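Side-chain contacts in restriction endonuclease (Mycobacterium sp., PDB 4F0Q), which cleaves DNA that carries methylated cytosine, acting as a tetramer of modification-dependent endonuclease subunits: residues A[44-47]-A[48-52]; A[236-239]-A[240-243]; A[368-371]-A[372-376]; A[385-388]-A[389-393]. All coordinates share one frame; numbering follows the deposited sequence.

Contact 1 of 4, residues A[44-47]-A[48-52]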
loop_
_atom_site.group_PDB
_atom_site.type_symbol
_atom_site.label_atom_id
_atom_site.label_comp_id
_atom_site.label_asym_id
_atom_site.label_seq_id
_atom_site.Cartn_x
_atom_site.Cartn_y
_atom_site.Cartn_z
ATOM N N GLY A 44 29.079 29.515 28.328
ATOM C CA GLY A 44 28.879 29.786 26.917
ATOM C C GLY A 44 27.535 29.317 26.394
ATOM O O GLY A 44 27.219 29.502 25.218
ATOM N N PHE A 45 26.741 28.708 27.267
ATOM C CA PHE A 45 25.431 28.194 26.880
ATOM C C PHE A 45 24.346 28.632 27.856
ATOM O O PHE A 45 24.638 29.044 28.979
ATOM C CB PHE A 45 25.462 26.667 26.776
ATOM C CG PHE A 45 26.302 26.155 25.642
ATOM C CD1 PHE A 45 27.668 25.973 25.797
ATOM C CD2 PHE A 45 25.728 25.853 24.419
ATOM C CE1 PHE A 45 28.443 25.503 24.754
ATOM C CE2 PHE A 45 26.497 25.381 23.373
ATOM C CZ PHE A 45 27.856 25.206 23.542
ATOM N N VAL A 46 23.095 28.543 27.418
ATOM C CA VAL A 46 21.960 28.905 28.254
ATOM C C VAL A 46 21.848 27.971 29.454
ATOM O O VAL A 46 21.826 26.749 29.303
ATOM C CB VAL A 46 20.641 28.869 27.460
ATOM C CG1 VAL A 46 19.455 29.132 28.377
ATOM C CG2 VAL A 46 20.680 29.880 26.324
ATOM N N ASN A 47 21.789 28.556 30.645
ATOM C CA ASN A 47 21.645 27.786 31.872
ATOM C C ASN A 47 20.291 27.085 31.921
ATOM O O ASN A 47 19.248 27.724 31.784
ATOM C CB ASN A 47 21.823 28.692 33.091
ATOM C CG ASN A 47 21.809 27.926 34.399
ATOM O OD1 ASN A 47 22.011 26.712 34.425
ATOM N ND2 ASN A 47 21.573 28.635 35.496
ATOM N N TYR A 48 20.320 25.769 32.107
ATOM C CA TYR A 48 19.105 24.963 32.155
ATOM C C TYR A 48 18.184 25.384 33.295
ATOM O O TYR A 48 16.992 25.615 33.089
ATOM C CB TYR A 48 19.458 23.477 32.291
ATOM C CG TYR A 48 18.279 22.591 32.638
ATOM C CD1 TYR A 48 17.485 22.035 31.644
ATOM C CD2 TYR A 48 17.965 22.305 33.964
ATOM C CE1 TYR A 48 16.409 21.224 31.961
ATOM C CE2 TYR A 48 16.893 21.502 34.288
ATOM C CZ TYR A 48 16.118 20.963 33.285
ATOM O OH TYR A 48 15.049 20.160 33.610
ATOM N N HIS A 49 18.745 25.476 34.496
ATOM C CA HIS A 49 17.957 25.746 35.695
ATOM C C HIS A 49 17.291 27.117 35.683
ATOM O O HIS A 49 16.256 27.313 36.318
ATOM C CB HIS A 49 18.807 25.565 36.954
ATOM C CG HIS A 49 19.139 24.136 37.252
ATOM N ND1 HIS A 49 18.202 23.238 37.714
ATOM C CD2 HIS A 49 20.300 23.449 37.148
ATOM C CE1 HIS A 49 18.772 22.058 37.884
ATOM N NE2 HIS A 49 20.046 22.159 37.549
ATOM N N TRP A 50 17.879 28.064 34.962
ATOM C CA TRP A 50 17.246 29.365 34.799
ATOM C C TRP A 50 16.083 29.273 33.820
ATOM O O TRP A 50 15.025 29.860 34.041
ATOM C CB TRP A 50 18.243 30.413 34.309
ATOM C CG TRP A 50 17.566 31.676 33.879
ATOM C CD1 TRP A 50 17.188 32.715 34.675
ATOM C CD2 TRP A 50 17.165 32.023 32.548
ATOM N NE1 TRP A 50 16.583 33.693 33.924
ATOM C CE2 TRP A 50 16.555 33.292 32.614
ATOM C CE3 TRP A 50 17.264 31.386 31.306
ATOM C CZ2 TRP A 50 16.050 33.937 31.487
ATOM C CZ3 TRP A 50 16.761 32.028 30.189
ATOM C CH2 TRP A 50 16.162 33.290 30.287
ATOM N N LEU A 51 16.293 28.537 32.736
ATOM C CA LEU A 51 15.287 28.404 31.690
ATOM C C LEU A 51 14.057 27.653 32.192
ATOM O O LEU A 51 12.929 27.985 31.832
ATOM C CB LEU A 51 15.884 27.696 30.470
ATOM C CG LEU A 51 14.995 27.549 29.233
ATOM C CD1 LEU A 51 14.550 28.911 28.720
ATOM C CD2 LEU A 51 15.723 26.773 28.145
ATOM N N THR A 52 14.281 26.649 33.032
ATOM C CA THR A 52 13.192 25.817 33.536
ATOM C C THR A 52 12.578 26.368 34.820
ATOM O O THR A 52 11.399 26.148 35.096
ATOM C CB THR A 52 13.656 24.370 33.786
ATOM O OG1 THR A 52 14.760 24.370 34.699
ATOM C CG2 THR A 52 14.082 23.721 32.483
#

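Contact 2 of 4, residues A[236-239]-A[240-243]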
loop_
_atom_site.group_PDB
_atom_site.type_symbol
_atom_site.label_atom_id
_atom_site.label_comp_id
_atom_site.label_asym_id
_atom_site.label_seq_id
_atom_site.Cartn_x
_atom_site.Cartn_y
_atom_site.Cartn_z
ATOM N N GLU A 236 -6.291 27.512 32.962
ATOM C CA GLU A 236 -5.730 28.852 32.857
ATOM C C GLU A 236 -4.239 28.796 32.540
ATOM O O GLU A 236 -3.536 29.803 32.637
ATOM C CB GLU A 236 -5.949 29.623 34.159
ATOM C CG GLU A 236 -7.405 29.753 34.575
ATOM C CD GLU A 236 -7.566 30.439 35.918
ATOM O OE1 GLU A 236 -8.719 30.673 36.335
ATOM O OE2 GLU A 236 -6.538 30.743 36.558
ATOM N N THR A 237 -3.761 27.613 32.161
ATOM C CA THR A 237 -2.337 27.399 31.927
ATOM C C THR A 237 -2.005 27.215 30.450
ATOM O O THR A 237 -0.920 26.747 30.109
ATOM C CB THR A 237 -1.826 26.165 32.696
ATOM O OG1 THR A 237 -2.504 24.993 32.226
ATOM C CG2 THR A 237 -2.073 26.324 34.184
ATOM N N LEU A 238 -2.936 27.588 29.578
ATOM C CA LEU A 238 -2.756 27.391 28.144
ATOM C C LEU A 238 -2.492 28.691 27.387
ATOM O O LEU A 238 -2.528 28.712 26.158
ATOM C CB LEU A 238 -3.980 26.695 27.543
ATOM C CG LEU A 238 -4.273 25.260 27.983
ATOM C CD1 LEU A 238 -5.544 24.765 27.317
ATOM C CD2 LEU A 238 -3.104 24.346 27.655
ATOM N N ARG A 239 -2.223 29.769 28.116
ATOM C CA ARG A 239 -2.034 31.072 27.481
ATOM C C ARG A 239 -0.689 31.206 26.766
ATOM O O ARG A 239 -0.551 32.002 25.837
ATOM C CB ARG A 239 -2.227 32.208 28.490
ATOM C CG ARG A 239 -1.357 32.116 29.729
ATOM C CD ARG A 239 -1.716 33.213 30.719
ATOM N NE ARG A 239 -0.925 33.139 31.944
ATOM C CZ ARG A 239 -1.099 33.937 32.992
ATOM N NH1 ARG A 239 -2.040 34.872 32.966
ATOM N NH2 ARG A 239 -0.336 33.801 34.067
ATOM N N HIS A 240 0.297 30.425 27.196
ATOM C CA HIS A 240 1.613 30.443 26.564
ATOM C C HIS A 240 1.967 29.076 25.993
ATOM O O HIS A 240 3.133 28.784 25.722
ATOM C CB HIS A 240 2.682 30.898 27.560
ATOM C CG HIS A 240 2.412 32.243 28.159
ATOM N ND1 HIS A 240 2.373 33.398 27.408
ATOM C CD2 HIS A 240 2.170 32.617 29.438
ATOM C CE1 HIS A 240 2.115 34.426 28.199
ATOM N NE2 HIS A 240 1.988 33.978 29.435
ATOM N N ALA A 241 0.948 28.242 25.811
ATOM C CA ALA A 241 1.129 26.899 25.276
ATOM C C ALA A 241 1.035 26.912 23.753
ATOM O O ALA A 241 0.400 27.796 23.178
ATOM C CB ALA A 241 0.087 25.959 25.868
ATOM N N PRO A 242 1.683 25.939 23.089
ATOM C CA PRO A 242 1.587 25.815 21.631
ATOM C C PRO A 242 0.148 25.580 21.178
ATOM O O PRO A 242 -0.632 24.975 21.913
ATOM C CB PRO A 242 2.433 24.574 21.332
ATOM C CG PRO A 242 3.396 24.495 22.462
ATOM C CD PRO A 242 2.639 24.974 23.661
ATOM N N GLU A 243 -0.190 26.057 19.985
ATOM C CA GLU A 243 -1.532 25.882 19.439
ATOM C C GLU A 243 -1.867 24.406 19.242
ATOM O O GLU A 243 -3.020 23.999 19.382
ATOM C CB GLU A 243 -1.673 26.629 18.110
ATOM C CG GLU A 243 -1.563 28.144 18.220
ATOM C CD GLU A 243 -2.839 28.797 18.727
ATOM O OE1 GLU A 243 -3.785 28.068 19.096
ATOM O OE2 GLU A 243 -2.897 30.045 18.750
HETATM O O HOH W 1 0.690 28.975 29.550
HETATM O O HOH W 2 2.103 33.481 24.739
#

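Contact 3 of 4, residues A[368-371]-A[372-376]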
loop_
_atom_site.group_PDB
_atom_site.type_symbol
_atom_site.label_atom_id
_atom_site.label_comp_id
_atom_site.label_asym_id
_atom_site.label_seq_id
_atom_site.Cartn_x
_atom_site.Cartn_y
_atom_site.Cartn_z
ATOM N N GLU A 368 18.831 0.207 -11.300
ATOM C CA GLU A 368 18.300 -0.891 -12.101
ATOM C C GLU A 368 17.854 -2.041 -11.203
ATOM O O GLU A 368 16.790 -2.630 -11.407
ATOM C CB GLU A 368 19.344 -1.391 -13.104
ATOM C CG GLU A 368 19.737 -0.380 -14.171
ATOM C CD GLU A 368 21.044 0.319 -13.861
ATOM O OE1 GLU A 368 21.647 0.014 -12.811
ATOM O OE2 GLU A 368 21.474 1.169 -14.670
ATOM N N GLN A 369 18.676 -2.342 -10.204
ATOM C CA GLN A 369 18.419 -3.448 -9.289
ATOM C C GLN A 369 17.145 -3.258 -8.468
ATOM O O GLN A 369 16.422 -4.220 -8.210
ATOM C CB GLN A 369 19.629 -3.674 -8.377
ATOM C CG GLN A 369 20.836 -4.248 -9.105
ATOM C CD GLN A 369 22.132 -4.069 -8.339
ATOM O OE1 GLN A 369 22.146 -3.523 -7.238
ATOM N NE2 GLN A 369 23.233 -4.527 -8.923
ATOM N N VAL A 370 16.864 -2.022 -8.064
ATOM C CA VAL A 370 15.627 -1.741 -7.339
ATOM C C VAL A 370 14.448 -1.666 -8.308
ATOM O O VAL A 370 13.343 -2.125 -7.999
ATOM C CB VAL A 370 15.725 -0.411 -6.562
ATOM C CG1 VAL A 370 14.445 -0.149 -5.783
ATOM C CG2 VAL A 370 16.926 -0.429 -5.629
ATOM N N ALA A 371 14.695 -1.114 -9.493
ATOM C CA ALA A 371 13.656 -1.009 -10.511
ATOM C C ALA A 371 13.174 -2.384 -10.968
ATOM O O ALA A 371 12.038 -2.529 -11.417
ATOM C CB ALA A 371 14.147 -0.198 -11.695
ATOM N N ARG A 372 14.037 -3.389 -10.850
ATOM C CA ARG A 372 13.664 -4.748 -11.228
ATOM C C ARG A 372 12.581 -5.293 -10.304
ATOM O O ARG A 372 11.781 -6.144 -10.696
ATOM C CB ARG A 372 14.880 -5.675 -11.225
ATOM C CG ARG A 372 14.618 -7.013 -11.894
ATOM C CD ARG A 372 15.846 -7.900 -11.888
ATOM N NE ARG A 372 15.597 -9.162 -12.577
ATOM C CZ ARG A 372 16.455 -10.175 -12.613
ATOM N NH1 ARG A 372 17.622 -10.080 -11.992
ATOM N NH2 ARG A 372 16.142 -11.286 -13.266
ATOM N N VAL A 373 12.557 -4.791 -9.075
ATOM C CA VAL A 373 11.557 -5.202 -8.103
ATOM C C VAL A 373 10.343 -4.284 -8.181
ATOM O O VAL A 373 9.204 -4.730 -8.037
ATOM C CB VAL A 373 12.123 -5.177 -6.676
ATOM C CG1 VAL A 373 11.187 -5.901 -5.721
ATOM C CG2 VAL A 373 13.503 -5.808 -6.653
ATOM N N VAL A 374 10.593 -3.000 -8.418
ATOM C CA VAL A 374 9.514 -2.023 -8.534
ATOM C C VAL A 374 8.613 -2.312 -9.737
ATOM O O VAL A 374 7.392 -2.177 -9.656
ATOM C CB VAL A 374 10.063 -0.583 -8.623
ATOM C CG1 VAL A 374 8.933 0.410 -8.841
ATOM C CG2 VAL A 374 10.839 -0.237 -7.364
ATOM N N ALA A 375 9.220 -2.728 -10.844
ATOM C CA ALA A 375 8.476 -3.018 -12.068
ATOM C C ALA A 375 7.482 -4.162 -11.881
ATOM O O ALA A 375 6.471 -4.238 -12.578
ATOM C CB ALA A 375 9.434 -3.329 -13.210
ATOM N N ARG A 376 7.776 -5.047 -10.935
ATOM C CA ARG A 376 6.913 -6.188 -10.651
ATOM C C ARG A 376 5.672 -5.783 -9.860
ATOM O O ARG A 376 4.690 -6.524 -9.808
ATOM C CB ARG A 376 7.691 -7.258 -9.883
ATOM C CG ARG A 376 8.703 -8.016 -10.723
ATOM C CD ARG A 376 8.006 -8.941 -11.704
ATOM N NE ARG A 376 7.079 -9.842 -11.026
ATOM C CZ ARG A 376 7.426 -11.007 -10.490
ATOM N NH1 ARG A 376 8.685 -11.419 -10.552
ATOM N NH2 ARG A 376 6.515 -11.761 -9.892
#

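Contact 4 of 4, residues A[385-388]-A[389-393]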
loop_
_atom_site.group_PDB
_atom_site.type_symbol
_atom_site.label_atom_id
_atom_site.label_comp_id
_atom_site.label_asym_id
_atom_site.label_seq_id
_atom_site.Cartn_x
_atom_site.Cartn_y
_atom_site.Cartn_z
ATOM N N TYR A 385 13.373 -4.096 -0.114
ATOM C CA TYR A 385 14.700 -4.494 -0.570
ATOM C C TYR A 385 15.675 -4.570 0.601
ATOM O O TYR A 385 16.024 -3.553 1.201
ATOM C CB TYR A 385 15.211 -3.519 -1.635
ATOM C CG TYR A 385 16.185 -4.120 -2.627
ATOM C CD1 TYR A 385 17.274 -4.873 -2.203
ATOM C CD2 TYR A 385 16.010 -3.940 -3.994
ATOM C CE1 TYR A 385 18.162 -5.421 -3.109
ATOM C CE2 TYR A 385 16.893 -4.486 -4.908
ATOM C CZ TYR A 385 17.966 -5.224 -4.460
ATOM O OH TYR A 385 18.845 -5.768 -5.366
ATOM N N VAL A 386 16.110 -5.784 0.918
ATOM C CA VAL A 386 17.043 -6.019 2.012
ATOM C C VAL A 386 18.446 -6.311 1.484
ATOM O O VAL A 386 18.648 -7.227 0.678
ATOM C CB VAL A 386 16.580 -7.188 2.901
ATOM C CG1 VAL A 386 17.549 -7.395 4.055
ATOM C CG2 VAL A 386 15.174 -6.935 3.417
ATOM N N THR A 387 19.412 -5.522 1.941
ATOM C CA THR A 387 20.793 -5.686 1.508
ATOM C C THR A 387 21.768 -5.393 2.644
ATOM O O THR A 387 21.454 -4.639 3.567
ATOM C CB THR A 387 21.116 -4.787 0.292
ATOM O OG1 THR A 387 22.491 -4.948 -0.080
ATOM C CG2 THR A 387 20.846 -3.324 0.618
ATOM N N THR A 388 22.946 -6.002 2.575
ATOM C CA THR A 388 23.986 -5.783 3.572
ATOM C C THR A 388 24.738 -4.484 3.299
ATOM O O THR A 388 25.412 -3.948 4.178
ATOM C CB THR A 388 24.987 -6.952 3.606
ATOM O OG1 THR A 388 25.477 -7.201 2.283
ATOM C CG2 THR A 388 24.319 -8.213 4.134
ATOM N N GLY A 389 24.616 -3.985 2.073
ATOM C CA GLY A 389 25.272 -2.750 1.683
ATOM C C GLY A 389 24.335 -1.559 1.739
ATOM O O GLY A 389 23.470 -1.477 2.610
ATOM N N SER A 390 24.510 -0.633 0.803
ATOM C CA SER A 390 23.683 0.566 0.748
ATOM C C SER A 390 23.022 0.712 -0.618
ATOM O O SER A 390 23.341 -0.018 -1.554
ATOM C CB SER A 390 24.522 1.809 1.049
ATOM O OG SER A 390 25.110 1.732 2.335
ATOM N N PHE A 391 22.094 1.657 -0.721
ATOM C CA PHE A 391 21.476 1.981 -1.998
ATOM C C PHE A 391 22.110 3.249 -2.554
ATOM O O PHE A 391 22.327 4.215 -1.820
ATOM C CB PHE A 391 19.964 2.166 -1.841
ATOM C CG PHE A 391 19.257 0.949 -1.313
ATOM C CD1 PHE A 391 18.873 -0.071 -2.168
ATOM C CD2 PHE A 391 18.974 0.826 0.037
ATOM C CE1 PHE A 391 18.222 -1.192 -1.687
ATOM C CE2 PHE A 391 18.324 -0.294 0.525
ATOM C CZ PHE A 391 17.948 -1.303 -0.339
ATOM N N SER A 392 22.412 3.239 -3.848
ATOM C CA SER A 392 23.056 4.376 -4.498
ATOM C C SER A 392 22.185 5.622 -4.429
ATOM O O SER A 392 20.972 5.530 -4.235
ATOM C CB SER A 392 23.387 4.046 -5.954
ATOM O OG SER A 392 22.210 3.774 -6.694
ATOM N N ARG A 393 22.810 6.784 -4.585
ATOM C CA ARG A 393 22.092 8.048 -4.512
ATOM C C ARG A 393 21.055 8.152 -5.623
ATOM O O ARG A 393 19.937 8.616 -5.400
ATOM C CB ARG A 393 23.063 9.226 -4.587
ATOM C CG ARG A 393 22.407 10.564 -4.303
ATOM C CD ARG A 393 23.415 11.696 -4.259
ATOM N NE ARG A 393 22.844 12.887 -3.637
ATOM C CZ ARG A 393 22.126 13.799 -4.283
ATOM N NH1 ARG A 393 21.888 13.662 -5.581
ATOM N NH2 ARG A 393 21.645 14.849 -3.632
#

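Contact 1 of 4, residues A[44-47]-A[48-52]
Asn47 meets the first turn of helix 48-52 with both its carbonyls. Asn47 O accepts from Leu51 N at 3.2 Å, closing the first i to i+4 turn. The side chain makes the capping bond: Asn47 OD1 takes a weak bond from His49 N at 3.5 Å, bent to 141°. CG lies anti to the backbone N (chi1 -175°), which lays the amide alongside the start of the helix and leaves Asn47 ND2 4.0 Å from Trp50 CB. The amide and indole planes are only 22° apart, while Asn47 O comes up to the indole at its edge. Asn47 is thus the N-cap where short strand 45-47, parallel to strand 28-30, gives way to helix 48-52. Beside the cap Val46 adds a loose apolar contact, its CG1 standing 4.3 Å from Trp50 CE3 and 4.4 Å from Leu51 CB. Further along the helix, Thr52 CG2 lies against one face of the Tyr48 ring, offset toward the rim. Farther out, Asn36 O binds Asn47 ND2 and so steadies the capping amide, and Tyr48 OH is bonded to Val62 O. Tyr31 sets its ring edge-to-face with Tyr48, and Leu29 of strand 28-30 packs against both Val46 and Leu51.

Contact 2 of 4, residues A[236-239]-A[240-243]
Leu238 and Ala241 bring their CA atoms to 4.9 Å as the chain bends through Arg239 and His240, whose backbone angles make this a type I beta turn. Water does part of the bonding here: water 1 donates to Thr237 O and accepts from His240 N, each at 2.8 Å, and so bridges the two sides of the bend. Water 2 donates to Arg239 O at 3.2 Å and lies in the plane of the His240 ring, at its edge, 2.7 Å from ND1. Between them the two waters tie the His240 backbone and imidazole to the preceding residues. Arg239 and His240 run side by side in the same direction. The arginine begins with CG between its own backbone N and carbonyl carbon (chi1 55°) and then runs extended to NE, which takes the chain alongside the imidazole. Arg239 CG sits over the ring face in a CH-pi contact, 4.0 Å from the centroid of the His240 ring and 28° off the normal. The guanidinium and ring planes are 48° apart, and Arg239 NE forms a salt bridge with Asp226. Across the bend, Leu238 CD2 touches Ala241 CB at 4.0 Å, a small apolar contact. The bend lies on the surface in the loop between helices 222-227 and 243-251. Helix 222-227 backs it, with Arg222 and Asp226 beside His240 and Trp223 against Ala241 and Pro242, and Pro242 is the N-cap residue from which helix 243-251 starts.

Contact 3 of 4, residues A[368-371]-A[372-376]
Val370 and Ala371 carry most of the backbone bonding to the following turn of helix 367-374. Val370 O accepts twice: Val374 N reaches it at 2.9 Å within the carbonyl plane, whereas Val373 N, at 3.0 Å, stands well above that plane and makes a more bent bond of 139°. Ala371 O receives Ala375 N and Glu368 O receives Arg372 N, both i+4 bonds. The apolar contact joins Val370 CG1 to Val374 CG2 at 3.9 Å, in one of the two conformers deposited for Val370. Val373 CG2 packs on a backbone carbonyl, 3.7 Å from Gln369 O. Val374 CG2 is anti to its carbonyl carbon, hence beside its own backbone N and directed back at the preceding turn. Charged contacts leave the helix on another flank. The Arg372 chain runs extended to NE, which forms a salt bridge with Glu398 of the second subunit, while Glu368 OE2 pairs with Arg372 of that subunit. Nearer the helix start, Glu368 OE1 and Gln369 OE1 bond to Ser366. Val373 also touches Tyr385 of strand 381-387 and Gln355 of strand 347-357, and its side chain is about 8 Å from the bound magnesium ion. Connecting the parallel strands 347-357 and 381-387, this is the crossover helix of a beta-alpha-beta unit in the PDDEXK nuclease core, here also used in the subunit interface.

Contact 4 of 4, residues A[385-388]-A[389-393]
Tyr385 holds CG anti to its backbone N (chi1 -152°), and Phe391 sets CG anti to its carbonyl carbon (chi1 -60°); these turns bring the phenyl edge over the tyrosine ring. The pair spans the end of strand 381-387, a strand of the PDDEXK nuclease sheet between 347-357 and 406-409, and the short strand 390-391. The stack is an offset edge-to-face one, centroids of the Tyr385 and Phe391 rings 5.5 Å apart and planes at 83°. Phe391 CE1 does the touching, 3.7 Å from Tyr385 CG over the ring face. Thr387 CG2 approaches the phenyl obliquely, in an off-centre CH-pi contact 4.1 Å from the centroid of the Phe391 ring, as the two side chains slide past each other in opposite directions. The threonine hydroxyl turns to the backbone instead. Gly389 N donates to Thr387 OG1 at 3.2 Å in a nearly straight bond, which fastens the turn through Thr388, and OG1 is also hydrogen-bonded to the backbone O of Lys357 in strand 347-357. Helix 367-374 covers Tyr385, and Val365 touches Tyr385, Thr387 and Phe391. Gln355, which with Asp334 and Ala356 forms the magnesium site, borders the tyrosine as well, and the Tyr385 side chain is about 6 Å from the metal ion. At the phenyl tip, Phe391 CZ comes edge-on, in the ring plane, to 3.3 Å from Tyr385 O.

Contacts 1, 3 and 4 are buried, whereas contact 2 lies at the surface; there two waters bridge the segments, while direct hydrogen bonds join them in the others. Contacts 1 and 2 lie on the same side of the chain's centre, their own centres 22 Å apart without touching. Contacts 3 and 4 belong to the nuclease part, 13 Å between centres, and do touch: Gln369 O lies 3.3 Å from Tyr385 CE2, and Val370 packs on both aromatic rings of contact 4. A side-chain cap opens the helix of contact 1, while contact 3 lies along a helix whose charged flank faces another subunit. Contact 4 is largely aromatic, next to the magnesium site.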